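Local coordinates for uncharacterized protein PA2218 (Pseudomonas aeruginosa, PDB 2HDW) that is of unestablished function but adopts the alpha/beta hydrolase fold and is probably a hydrolase, at residues H68-F73 with A82-L87; Y86-R91 with G124-A129; A98-G103 with E153-A158. All blocks are in the same frame, centred on the assembly; numbering follows the deposited sequence.

In the fold
All three contacts involve one mixed sheet of the alpha/beta hydrolase fold. Interaction 1 pairs strand 66-74, outermost in the chain's sheet, with strand 80-88; interaction 2 pairs 80-88 with 126-130, sharing Tyr86 and Leu87, and their centres lie about 11 Å apart. Asp84 N to Ala129 O, 2.8 Å, is a probable hydrogen bond continuing that second seam. Interaction 3 sets helix 148-164 against strand 96-102, the next strand over: Leu128 O lies 2.9 Å from Ile101 N. Its centre is about 12 Å from that of interaction 1, and the two meet where Phe73 CE1 packs 3.6 Å from Ala158 CA.

Interaction 1: residues H68-F73 with A82-L87; sequences HRKVTF and AADLYL
Asp84 OD1 is gripped by two groups: the ring of His68 and, from beyond the hairpin, Lys58 NZ in a salt bridge. His68 NE2 donates to Asp84 OD1 at 2.7 Å with an N-H...O angle of 167°. The oxygen sits at the ring edge, almost in the imidazole plane, yet the nitrogen meets the carboxylate from above its plane, the two planes being 43° apart. A first torsion of 164° swings the His68 ring away from its backbone N and along the strand toward Asp84. The His68 N-H and the Lys58 ammonium on one oxygen would be expected to stabilise the carboxylate as an anion. Lys70 runs alongside, its CD 3.0 Å from Asp84 OD1, but its NZ makes its salt bridge with Glu137.

On the same face, His68 CD2 lies over one face of the Tyr86 ring, offset toward the rim and 3.5 Å from Tyr86 CE1; the rings themselves meet obliquely. The other face carries Arg69, Val71, Ala83 and Leu85. There the extended Arg69 chain brings its guanidinium alongside Leu85, whose CD2 lies over one face, 3.5 Å from Arg69 NH1. Farther along the strand, Phe73 CE2 touches Ala83 CB at 3.8 Å.

Between these layers, Val71 and Ala83 exchange two backbone hydrogen bonds, and Leu85 N donates to Arg69 O at 3.0 Å; the return bond from Arg69 N is weak. Alternating hydrogen-bonded and non-hydrogen-bonded pairs mark an antiparallel pair, and the short link between strands 66-74 and 80-88 makes it a beta hairpin, which opens the central sheet of this alpha/beta hydrolase fold.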
ATOM      1  N   HIS A  68      18.254  11.016   1.005  1.00 17.73           N
ATOM      2  CA  HIS A  68      16.857  11.150   0.636  1.00 17.94           C
ATOM      3  C   HIS A  68      16.510  12.370  -0.203  1.00 19.18           C
ATOM      4  O   HIS A  68      17.105  13.439  -0.048  1.00 17.25           O
ATOM      5  CB  HIS A  68      15.988  11.163   1.897  1.00 17.47           C
ATOM      6  CG  HIS A  68      14.603  11.675   1.658  1.00 18.58           C
ATOM      7  ND1 HIS A  68      14.319  13.019   1.540  1.00 19.41           N
ATOM      8  CD2 HIS A  68      13.437  11.022   1.437  1.00 17.79           C
ATOM      9  CE1 HIS A  68      13.037  13.172   1.255  1.00 19.37           C
ATOM     10  NE2 HIS A  68      12.480  11.975   1.186  1.00 18.70           N
ATOM     11  N   ARG A  69      15.532  12.189  -1.087  1.00 19.62           N
ATOM     12  CA  ARG A  69      15.030  13.258  -1.947  1.00 18.66           C
ATOM     13  C   ARG A  69      13.669  12.834  -2.506  1.00 17.68           C
ATOM     14  O   ARG A  69      13.373  11.637  -2.608  1.00 15.74           O
ATOM     15  CB  ARG A  69      16.021  13.570  -3.079  1.00 21.85           C
ATOM     16  CG  ARG A  69      16.113  12.540  -4.200  1.00 21.88           C
ATOM     17  CD  ARG A  69      16.943  13.119  -5.346  1.00 24.43           C
ATOM     18  NE  ARG A  69      16.678  12.484  -6.637  1.00 26.23           N
ATOM     19  CZ  ARG A  69      17.258  11.366  -7.063  1.00 27.12           C
ATOM     20  NH1 ARG A  69      18.152  10.747  -6.299  1.00 27.74           N
ATOM     21  NH2 ARG A  69      16.946  10.870  -8.255  1.00 23.75           N
ATOM     22  N   LYS A  70      12.833  13.810  -2.849  1.00 14.60           N
ATOM     23  CA  LYS A  70      11.501  13.514  -3.373  1.00 14.71           C
ATOM     24  C   LYS A  70      11.511  13.481  -4.896  1.00 14.43           C
ATOM     25  O   LYS A  70      12.236  14.235  -5.539  1.00 14.15           O
ATOM     26  CB  LYS A  70      10.497  14.561  -2.875  1.00 16.05           C
ATOM     27  CG  LYS A  70      10.731  14.984  -1.422  1.00 17.60           C
ATOM     28  CD  LYS A  70       9.575  14.645  -0.481  1.00 18.02           C
ATOM     29  CE  LYS A  70       8.365  15.519  -0.721  1.00 16.14           C
ATOM     30  NZ  LYS A  70       7.449  15.535   0.464  1.00 12.70           N
ATOM     31  N   VAL A  71      10.716  12.591  -5.474  1.00 13.86           N
ATOM     32  CA  VAL A  71      10.649  12.479  -6.924  1.00 12.65           C
ATOM     33  C   VAL A  71       9.207  12.350  -7.383  1.00 12.11           C
ATOM     34  O   VAL A  71       8.298  12.177  -6.568  1.00  9.29           O
ATOM     35  CB  VAL A  71      11.432  11.253  -7.437  1.00 12.51           C
ATOM     36  CG1 VAL A  71      12.893  11.359  -7.026  1.00 13.31           C
ATOM     37  CG2 VAL A  71      10.810   9.962  -6.889  1.00 12.87           C
ATOM     38  N   THR A  72       9.008  12.452  -8.694  1.00 11.14           N
ATOM     39  CA  THR A  72       7.688  12.317  -9.288  1.00 11.01           C
ATOM     40  C   THR A  72       7.817  11.494 -10.569  1.00 11.20           C
ATOM     41  O   THR A  72       8.904  11.380 -11.146  1.00 11.30           O
ATOM     42  CB  THR A  72       7.072  13.691  -9.638  1.00 12.80           C
ATOM     43  OG1 THR A  72       7.838  14.311 -10.681  1.00 13.25           O
ATOM     44  CG2 THR A  72       7.058  14.590  -8.422  1.00 10.62           C
ATOM     45  N   PHE A  73       6.705  10.915 -11.003  1.00 10.29           N
ATOM     46  CA  PHE A  73       6.673  10.102 -12.213  1.00 11.60           C
ATOM     47  C   PHE A  73       5.213   9.828 -12.557  1.00 11.69           C
ATOM     48  O   PHE A  73       4.353   9.803 -11.668  1.00 11.32           O
ATOM     49  CB  PHE A  73       7.438   8.794 -11.985  1.00 10.68           C
ATOM     50  CG  PHE A  73       7.023   8.059 -10.742  1.00 14.11           C
ATOM     51  CD1 PHE A  73       5.862   7.290 -10.724  1.00 11.70           C
ATOM     52  CD2 PHE A  73       7.784   8.151  -9.581  1.00 13.26           C
ATOM     53  CE1 PHE A  73       5.462   6.624  -9.565  1.00 14.79           C
ATOM     54  CE2 PHE A  73       7.395   7.488  -8.415  1.00 15.75           C
ATOM     55  CZ  PHE A  73       6.232   6.723  -8.407  1.00 15.86           C
ATOM     56  N   ALA A  82       3.751  11.317  -6.552  1.00 10.26           N
ATOM     57  CA  ALA A  82       4.840  11.858  -5.749  1.00 10.57           C
ATOM     58  C   ALA A  82       5.398  10.717  -4.902  1.00 11.84           C
ATOM     59  O   ALA A  82       4.660   9.823  -4.487  1.00  9.53           O
ATOM     60  CB  ALA A  82       4.332  12.987  -4.848  1.00 10.78           C
ATOM     61  N   ALA A  83       6.698  10.746  -4.638  1.00 10.51           N
ATOM     62  CA  ALA A  83       7.311   9.687  -3.851  1.00 11.80           C
ATOM     63  C   ALA A  83       8.606  10.113  -3.176  1.00 12.58           C
ATOM     64  O   ALA A  83       9.210  11.127  -3.539  1.00 11.62           O
ATOM     65  CB  ALA A  83       7.576   8.473  -4.741  1.00  9.57           C
ATOM     66  N   ASP A  84       9.015   9.329  -2.182  1.00 12.16           N
ATOM     67  CA  ASP A  84      10.256   9.567  -1.458  1.00 12.08           C
ATOM     68  C   ASP A  84      11.196   8.455  -1.891  1.00 11.96           C
ATOM     69  O   ASP A  84      10.837   7.278  -1.853  1.00  9.80           O
ATOM     70  CB  ASP A  84      10.045   9.483   0.059  1.00 11.89           C
ATOM     71  CG  ASP A  84       9.331  10.697   0.626  1.00 13.05           C
ATOM     72  OD1 ASP A  84       9.861  11.821   0.480  1.00 12.47           O
ATOM     73  OD2 ASP A  84       8.243  10.528   1.228  1.00 12.00           O
ATOM     74  N   LEU A  85      12.394   8.839  -2.311  1.00 12.13           N
ATOM     75  CA  LEU A  85      13.408   7.896  -2.755  1.00 12.20           C
ATOM     76  C   LEU A  85      14.535   7.859  -1.726  1.00 13.06           C
ATOM     77  O   LEU A  85      15.054   8.904  -1.336  1.00 13.93           O
ATOM     78  CB  LEU A  85      13.962   8.340  -4.105  1.00 12.11           C
ATOM     79  CG  LEU A  85      15.130   7.561  -4.709  1.00 12.54           C
ATOM     80  CD1 LEU A  85      14.676   6.165  -5.121  1.00 13.63           C
ATOM     81  CD2 LEU A  85      15.656   8.326  -5.908  1.00 10.15           C
ATOM     82  N   TYR A  86      14.905   6.657  -1.292  1.00 13.62           N
ATOM     83  CA  TYR A  86      15.971   6.477  -0.308  1.00 12.25           C
ATOM     84  C   TYR A  86      17.070   5.595  -0.886  1.00 12.53           C
ATOM     85  O   TYR A  86      16.788   4.537  -1.450  1.00 11.47           O
ATOM     86  CB  TYR A  86      15.425   5.809   0.958  1.00 12.66           C
ATOM     87  CG  TYR A  86      14.304   6.555   1.646  1.00 11.68           C
ATOM     88  CD1 TYR A  86      14.557   7.411   2.723  1.00 13.91           C
ATOM     89  CD2 TYR A  86      12.987   6.401   1.223  1.00 11.96           C
ATOM     90  CE1 TYR A  86      13.513   8.091   3.363  1.00 10.90           C
ATOM     91  CE2 TYR A  86      11.944   7.073   1.846  1.00 13.39           C
ATOM     92  CZ  TYR A  86      12.208   7.915   2.915  1.00 14.41           C
ATOM     93  OH  TYR A  86      11.156   8.573   3.515  1.00 13.18           O
ATOM     94  N   LEU A  87      18.320   6.025  -0.737  1.00 12.59           N
ATOM     95  CA  LEU A  87      19.457   5.255  -1.236  1.00 13.65           C
ATOM     96  C   LEU A  87      20.537   5.112  -0.173  1.00 13.25           C
ATOM     97  O   LEU A  87      20.720   5.996   0.663  1.00 14.06           O
ATOM     98  CB  LEU A  87      20.087   5.926  -2.465  1.00 15.17           C
ATOM     99  CG  LEU A  87      19.232   6.203  -3.705  1.00 18.59           C
ATOM    100  CD1 LEU A  87      18.295   7.372  -3.431  1.00 17.69           C
ATOM    101  CD2 LEU A  87      20.142   6.531  -4.880  1.00 19.82           C
TER

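Interaction 2: residues Y86-R91 with G124-A129; sequences YLPKNR and GFVTLA
Tyr86 and Thr127 are joined by two nearly straight backbone hydrogen bonds. Tyr86 N donates to Thr127 O at 2.8 Å with an N-H...O angle of 170°, and Thr127 N returns a bond to Tyr86 O of the same 2.8 Å length, about as straight. The reciprocal pair defines a hydrogen-bonded antiparallel bridge, and the short strand axes run 166° apart.

Outward from this bridge, Thr127 OG1 lies 3.3 Å from Tyr86 CB. Its position between the backbone N and the carbonyl carbon (chi1 64°) puts OG1 beside the root of the tyrosine side chain; the polar partner of OG1 is Ala117 O, on the helix that covers this face. Leu87 and Val126 run side by side in the same direction, with Leu87 CG 4.1 Å from Val126 CG1.

At the end of strand 80-88, the Pro88 ring packs on the backbone leading into strand 126-130: its CG is 3.6 Å from Gly124 C, and its CD is 3.5 Å from Phe125 O. Gly124, at positive phi, is the C-prime residue of the Schellman motif ending helix 112-122.

The polar grip is therefore concentrated at one residue pair. Toward the loop, aliphatic contact takes over, and Phe125 O is buried against the proline without a hydrogen-bond partner in the model.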
ATOM      1  N   TYR A  86      14.905   6.657  -1.292  1.00 13.62           N
ATOM      2  CA  TYR A  86      15.971   6.477  -0.308  1.00 12.25           C
ATOM      3  C   TYR A  86      17.070   5.595  -0.886  1.00 12.53           C
ATOM      4  O   TYR A  86      16.788   4.537  -1.450  1.00 11.47           O
ATOM      5  CB  TYR A  86      15.425   5.809   0.958  1.00 12.66           C
ATOM      6  CG  TYR A  86      14.304   6.555   1.646  1.00 11.68           C
ATOM      7  CD1 TYR A  86      14.557   7.411   2.723  1.00 13.91           C
ATOM      8  CD2 TYR A  86      12.987   6.401   1.223  1.00 11.96           C
ATOM      9  CE1 TYR A  86      13.513   8.091   3.363  1.00 10.90           C
ATOM     10  CE2 TYR A  86      11.944   7.073   1.846  1.00 13.39           C
ATOM     11  CZ  TYR A  86      12.208   7.915   2.915  1.00 14.41           C
ATOM     12  OH  TYR A  86      11.156   8.573   3.515  1.00 13.18           O
ATOM     13  N   LEU A  87      18.320   6.025  -0.737  1.00 12.59           N
ATOM     14  CA  LEU A  87      19.457   5.255  -1.236  1.00 13.65           C
ATOM     15  C   LEU A  87      20.537   5.112  -0.173  1.00 13.25           C
ATOM     16  O   LEU A  87      20.720   5.996   0.663  1.00 14.06           O
ATOM     17  CB  LEU A  87      20.087   5.926  -2.465  1.00 15.17           C
ATOM     18  CG  LEU A  87      19.232   6.203  -3.705  1.00 18.59           C
ATOM     19  CD1 LEU A  87      18.295   7.372  -3.431  1.00 17.69           C
ATOM     20  CD2 LEU A  87      20.142   6.531  -4.880  1.00 19.82           C
ATOM     21  N   PRO A  88      21.261   3.983  -0.187  1.00 12.50           N
ATOM     22  CA  PRO A  88      22.334   3.753   0.786  1.00 13.17           C
ATOM     23  C   PRO A  88      23.470   4.730   0.461  1.00 12.48           C
ATOM     24  O   PRO A  88      23.636   5.115  -0.695  1.00 11.37           O
ATOM     25  CB  PRO A  88      22.746   2.300   0.517  1.00 13.42           C
ATOM     26  CG  PRO A  88      21.513   1.681  -0.091  1.00 15.22           C
ATOM     27  CD  PRO A  88      21.006   2.777  -0.993  1.00 12.31           C
ATOM     28  N   LYS A  89      24.231   5.139   1.474  1.00 13.19           N
ATOM     29  CA  LYS A  89      25.359   6.052   1.271  1.00 15.05           C
ATOM     30  C   LYS A  89      26.643   5.257   1.009  1.00 15.20           C
ATOM     31  O   LYS A  89      26.700   4.057   1.288  1.00 14.47           O
ATOM     32  CB  LYS A  89      25.580   6.932   2.506  1.00 15.57           C
ATOM     33  CG  LYS A  89      24.529   8.007   2.749  1.00 19.46           C
ATOM     34  CD  LYS A  89      24.921   8.858   3.952  1.00 22.52           C
ATOM     35  CE  LYS A  89      23.953  10.006   4.180  1.00 26.62           C
ATOM     36  NZ  LYS A  89      23.946  10.947   3.031  1.00 27.91           N
ATOM     37  N   ASN A  90      27.669   5.930   0.488  1.00 13.86           N
ATOM     38  CA  ASN A  90      28.955   5.283   0.208  1.00 14.14           C
ATOM     39  C   ASN A  90      28.756   3.972  -0.547  1.00 13.81           C
ATOM     40  O   ASN A  90      29.174   2.903  -0.094  1.00 13.18           O
ATOM     41  CB  ASN A  90      29.699   5.016   1.520  1.00 13.83           C
ATOM     42  CG  ASN A  90      30.025   6.296   2.270  1.00 15.04           C
ATOM     43  OD1 ASN A  90      30.027   6.323   3.502  1.00 19.53           O
ATOM     44  ND2 ASN A  90      30.312   7.360   1.530  1.00 10.89           N
ATOM     45  N   ARG A  91      28.127   4.072  -1.710  1.00 12.93           N
ATOM     46  CA  ARG A  91      27.844   2.910  -2.535  1.00 14.37           C
ATOM     47  C   ARG A  91      29.059   2.404  -3.312  1.00 16.22           C
ATOM     48  O   ARG A  91      29.922   3.182  -3.729  1.00 16.30           O
ATOM     49  CB  ARG A  91      26.701   3.241  -3.506  1.00 13.25           C
ATOM     50  CG  ARG A  91      25.405   3.654  -2.820  1.00 13.28           C
ATOM     51  CD  ARG A  91      24.305   3.975  -3.841  1.00 14.00           C
ATOM     52  NE  ARG A  91      24.591   5.189  -4.602  1.00 13.20           N
ATOM     53  CZ  ARG A  91      24.509   6.420  -4.105  1.00 17.23           C
ATOM     54  NH1 ARG A  91      24.143   6.608  -2.843  1.00 15.09           N
ATOM     55  NH2 ARG A  91      24.807   7.467  -4.868  1.00 16.85           N
ATOM     56  N   GLY A 124      20.729  -1.770   2.602  1.00 16.26           N
ATOM     57  CA  GLY A 124      21.427  -1.895   1.329  1.00 14.81           C
ATOM     58  C   GLY A 124      20.620  -1.830   0.045  1.00 15.66           C
ATOM     59  O   GLY A 124      21.166  -2.046  -1.038  1.00 16.06           O
ATOM     60  N   PHE A 125      19.326  -1.533   0.137  1.00 14.07           N
ATOM     61  CA  PHE A 125      18.497  -1.455  -1.067  1.00 11.74           C
ATOM     62  C   PHE A 125      18.164  -0.007  -1.426  1.00 11.07           C
ATOM     63  O   PHE A 125      18.155   0.872  -0.569  1.00  9.42           O
ATOM     64  CB  PHE A 125      17.181  -2.226  -0.855  1.00 12.85           C
ATOM     65  CG  PHE A 125      17.367  -3.692  -0.543  1.00 11.05           C
ATOM     66  CD1 PHE A 125      17.398  -4.638  -1.563  1.00 10.95           C
ATOM     67  CD2 PHE A 125      17.534  -4.124   0.771  1.00 11.97           C
ATOM     68  CE1 PHE A 125      17.590  -5.997  -1.280  1.00 11.58           C
ATOM     69  CE2 PHE A 125      17.730  -5.485   1.066  1.00 10.96           C
ATOM     70  CZ  PHE A 125      17.756  -6.418   0.038  1.00 11.54           C
ATOM     71  N   VAL A 126      17.917   0.241  -2.707  1.00 11.43           N
ATOM     72  CA  VAL A 126      17.497   1.565  -3.148  1.00 11.47           C
ATOM     73  C   VAL A 126      15.986   1.419  -2.988  1.00 10.92           C
ATOM     74  O   VAL A 126      15.421   0.447  -3.477  1.00 11.35           O
ATOM     75  CB  VAL A 126      17.821   1.810  -4.631  1.00 11.69           C
ATOM     76  CG1 VAL A 126      17.059   3.026  -5.127  1.00 11.72           C
ATOM     77  CG2 VAL A 126      19.318   2.011  -4.814  1.00 10.27           C
ATOM     78  N   THR A 127      15.333   2.355  -2.307  1.00 11.64           N
ATOM     79  CA  THR A 127      13.895   2.223  -2.090  1.00 12.14           C
ATOM     80  C   THR A 127      13.056   3.437  -2.445  1.00 13.01           C
ATOM     81  O   THR A 127      13.554   4.560  -2.545  1.00 13.70           O
ATOM     82  CB  THR A 127      13.595   1.846  -0.633  1.00 10.67           C
ATOM     83  OG1 THR A 127      14.016   2.910   0.228  1.00 11.21           O
ATOM     84  CG2 THR A 127      14.336   0.568  -0.254  1.00 10.51           C
ATOM     85  N   LEU A 128      11.761   3.194  -2.607  1.00 13.20           N
ATOM     86  CA  LEU A 128      10.828   4.239  -2.980  1.00 13.95           C
ATOM     87  C   LEU A 128       9.456   4.019  -2.333  1.00 14.69           C
ATOM     88  O   LEU A 128       8.877   2.937  -2.441  1.00 17.01           O
ATOM     89  CB  LEU A 128      10.701   4.244  -4.506  1.00 14.94           C
ATOM     90  CG  LEU A 128       9.900   5.309  -5.251  1.00 17.68           C
ATOM     91  CD1 LEU A 128      10.521   6.684  -5.027  1.00 20.29           C
ATOM     92  CD2 LEU A 128       9.891   4.969  -6.737  1.00 17.57           C
ATOM     93  N   ALA A 129       8.954   5.044  -1.647  1.00 13.22           N
ATOM     94  CA  ALA A 129       7.636   5.006  -1.016  1.00 10.88           C
ATOM     95  C   ALA A 129       6.847   6.069  -1.780  1.00 12.15           C
ATOM     96  O   ALA A 129       7.272   7.222  -1.863  1.00 10.95           O
ATOM     97  CB  ALA A 129       7.736   5.369   0.474  1.00 13.04           C
TER

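Interaction 3: residues A98-G103 with E153-A158; sequences AIVIGG and EDFSAA
Helix 148-164 packs on one face of the central sheet of the alpha/beta hydrolase fold and meets strand 96-102 through three residues, Val100, Phe155 and Ala158, with the glycine backbone at Gly102 completing the surface. The short axes approach to 8.9 Å and their N-to-C directions differ by 150°, so the helix runs roughly against the strand. The contact is van der Waals packing, with no hydrogen bond across it.

Val100 projects toward the helix. Its CG1 branch, turned away from the backbone N (chi1 170°), reaches both helix residues: it lies 3.5 Å from Ala158 CB, tighter than the usual carbon-carbon separation, and 3.6 Å from Phe155 CE2. The methyl meets the phenyl ring at its edge, near the ring plane, rather than over a face. Val100 CG2 instead lies against the Ala158 backbone, 4.0 Å from Ala158 O.

Such helix-on-sheet packing is the layered architecture of this fold, in which helices cover both faces of the sheet. Here Ile101 points to the opposite side from Val100, where its side chain packs on helix 112-122.

The Phe155 side chain slides past Val100 in the opposite direction and reaches farther along the strand. With no side chain at Gly102, Phe155 CZ packs directly on the backbone, 3.7 Å from Gly102 N and 4.0 Å from Gly102 CA, the nitrogen lying oblique to the ring. Phe130 meets the same ring edge-to-face, while Ala185 and Ala188 of helix 180-191 also touch the Phe155 side chain.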
ATOM      1  N   ALA A  98      16.604  -2.964  -6.022  1.00 12.84           N
ATOM      2  CA  ALA A  98      15.669  -1.931  -5.586  1.00 12.50           C
ATOM      3  C   ALA A  98      14.332  -2.512  -5.145  1.00 11.51           C
ATOM      4  O   ALA A  98      13.946  -3.604  -5.567  1.00 11.19           O
ATOM      5  CB  ALA A  98      15.456  -0.914  -6.714  1.00 15.23           C
ATOM      6  N   ILE A  99      13.635  -1.770  -4.290  1.00 10.98           N
ATOM      7  CA  ILE A  99      12.340  -2.200  -3.765  1.00 10.64           C
ATOM      8  C   ILE A  99      11.321  -1.062  -3.792  1.00 11.15           C
ATOM      9  O   ILE A  99      11.606   0.043  -3.324  1.00  9.56           O
ATOM     10  CB  ILE A  99      12.457  -2.662  -2.292  1.00 11.26           C
ATOM     11  CG1 ILE A  99      13.512  -3.757  -2.159  1.00 12.98           C
ATOM     12  CG2 ILE A  99      11.114  -3.165  -1.791  1.00  8.49           C
ATOM     13  CD1 ILE A  99      13.783  -4.162  -0.715  1.00 13.24           C
ATOM     14  N   VAL A 100      10.140  -1.326  -4.344  1.00 10.73           N
ATOM     15  CA  VAL A 100       9.087  -0.317  -4.359  1.00  9.51           C
ATOM     16  C   VAL A 100       8.106  -0.698  -3.263  1.00 10.04           C
ATOM     17  O   VAL A 100       7.647  -1.841  -3.194  1.00 10.35           O
ATOM     18  CB  VAL A 100       8.335  -0.258  -5.700  1.00  9.72           C
ATOM     19  CG1 VAL A 100       7.104   0.640  -5.555  1.00 11.22           C
ATOM     20  CG2 VAL A 100       9.253   0.295  -6.782  1.00  5.36           C
ATOM     21  N   ILE A 101       7.787   0.261  -2.406  1.00  9.38           N
ATOM     22  CA  ILE A 101       6.891   0.010  -1.293  1.00 10.62           C
ATOM     23  C   ILE A 101       5.633   0.873  -1.308  1.00  9.82           C
ATOM     24  O   ILE A 101       5.707   2.090  -1.465  1.00 10.01           O
ATOM     25  CB  ILE A 101       7.636   0.230   0.029  1.00  8.76           C
ATOM     26  CG1 ILE A 101       8.964  -0.535  -0.016  1.00 12.18           C
ATOM     27  CG2 ILE A 101       6.783  -0.236   1.195  1.00  8.28           C
ATOM     28  CD1 ILE A 101       9.900  -0.224   1.107  1.00 14.60           C
ATOM     29  N   GLY A 102       4.483   0.225  -1.144  1.00 11.23           N
ATOM     30  CA  GLY A 102       3.218   0.937  -1.123  1.00 10.17           C
ATOM     31  C   GLY A 102       2.325   0.422  -0.005  1.00 11.06           C
ATOM     32  O   GLY A 102       2.463  -0.725   0.438  1.00 10.72           O
ATOM     33  N   GLY A 103       1.415   1.273   0.455  1.00 10.44           N
ATOM     34  CA  GLY A 103       0.498   0.890   1.516  1.00  9.86           C
ATOM     35  C   GLY A 103       0.799   1.622   2.810  1.00  9.65           C
ATOM     36  O   GLY A 103       1.869   2.215   2.939  1.00  9.04           O
ATOM     37  N   GLU A 153      -1.874  -0.253 -11.226  1.00  6.88           N
ATOM     38  CA  GLU A 153      -1.003   0.443 -12.177  1.00  7.54           C
ATOM     39  C   GLU A 153       0.026   1.335 -11.456  1.00  8.43           C
ATOM     40  O   GLU A 153       1.189   1.411 -11.869  1.00  8.91           O
ATOM     41  CB  GLU A 153      -1.857   1.282 -13.140  1.00  7.15           C
ATOM     42  CG  GLU A 153      -1.108   2.361 -13.926  1.00  7.39           C
ATOM     43  CD  GLU A 153       0.084   1.832 -14.713  1.00 10.42           C
ATOM     44  OE1 GLU A 153       0.039   0.677 -15.187  1.00  5.98           O
ATOM     45  OE2 GLU A 153       1.070   2.586 -14.875  1.00 11.27           O
ATOM     46  N   ASP A 154      -0.391   1.989 -10.374  1.00  8.05           N
ATOM     47  CA  ASP A 154       0.517   2.861  -9.617  1.00  8.20           C
ATOM     48  C   ASP A 154       1.795   2.128  -9.220  1.00  7.19           C
ATOM     49  O   ASP A 154       2.891   2.683  -9.277  1.00  7.75           O
ATOM     50  CB  ASP A 154      -0.148   3.385  -8.340  1.00  9.59           C
ATOM     51  CG  ASP A 154      -1.220   4.426  -8.607  1.00  8.80           C
ATOM     52  OD1 ASP A 154      -1.140   5.140  -9.629  1.00  9.35           O
ATOM     53  OD2 ASP A 154      -2.140   4.551  -7.769  1.00  7.39           O
ATOM     54  N   PHE A 155       1.654   0.876  -8.808  1.00  8.74           N
ATOM     55  CA  PHE A 155       2.805   0.086  -8.401  1.00  8.14           C
ATOM     56  C   PHE A 155       3.793  -0.096  -9.551  1.00  7.61           C
ATOM     57  O   PHE A 155       4.999   0.034  -9.367  1.00  8.60           O
ATOM     58  CB  PHE A 155       2.344  -1.278  -7.883  1.00  9.59           C
ATOM     59  CG  PHE A 155       2.696  -1.531  -6.447  1.00 10.43           C
ATOM     60  CD1 PHE A 155       1.752  -2.064  -5.572  1.00  8.79           C
ATOM     61  CD2 PHE A 155       3.979  -1.263  -5.974  1.00 11.41           C
ATOM     62  CE1 PHE A 155       2.081  -2.330  -4.242  1.00 10.82           C
ATOM     63  CE2 PHE A 155       4.323  -1.525  -4.644  1.00 13.19           C
ATOM     64  CZ  PHE A 155       3.368  -2.062  -3.775  1.00 13.37           C
ATOM     65  N   SER A 156       3.283  -0.397 -10.738  1.00  7.59           N
ATOM     66  CA  SER A 156       4.150  -0.590 -11.891  1.00  8.93           C
ATOM     67  C   SER A 156       4.692   0.738 -12.415  1.00  9.12           C
ATOM     68  O   SER A 156       5.734   0.776 -13.071  1.00  8.66           O
ATOM     69  CB  SER A 156       3.406  -1.353 -12.986  1.00  8.61           C
ATOM     70  OG  SER A 156       3.272  -2.718 -12.613  1.00 10.33           O
ATOM     71  N   ALA A 157       3.987   1.827 -12.126  1.00  8.55           N
ATOM     72  CA  ALA A 157       4.446   3.147 -12.539  1.00  9.27           C
ATOM     73  C   ALA A 157       5.660   3.478 -11.673  1.00  9.77           C
ATOM     74  O   ALA A 157       6.603   4.129 -12.129  1.00 10.04           O
ATOM     75  CB  ALA A 157       3.351   4.184 -12.328  1.00  9.76           C
ATOM     76  N   ALA A 158       5.624   3.016 -10.423  1.00  8.22           N
ATOM     77  CA  ALA A 158       6.721   3.242  -9.488  1.00 10.59           C
ATOM     78  C   ALA A 158       7.924   2.404  -9.916  1.00 11.87           C
ATOM     79  O   ALA A 158       9.068   2.857  -9.838  1.00 11.56           O
ATOM     80  CB  ALA A 158       6.294   2.877  -8.066  1.00  9.80           C
TER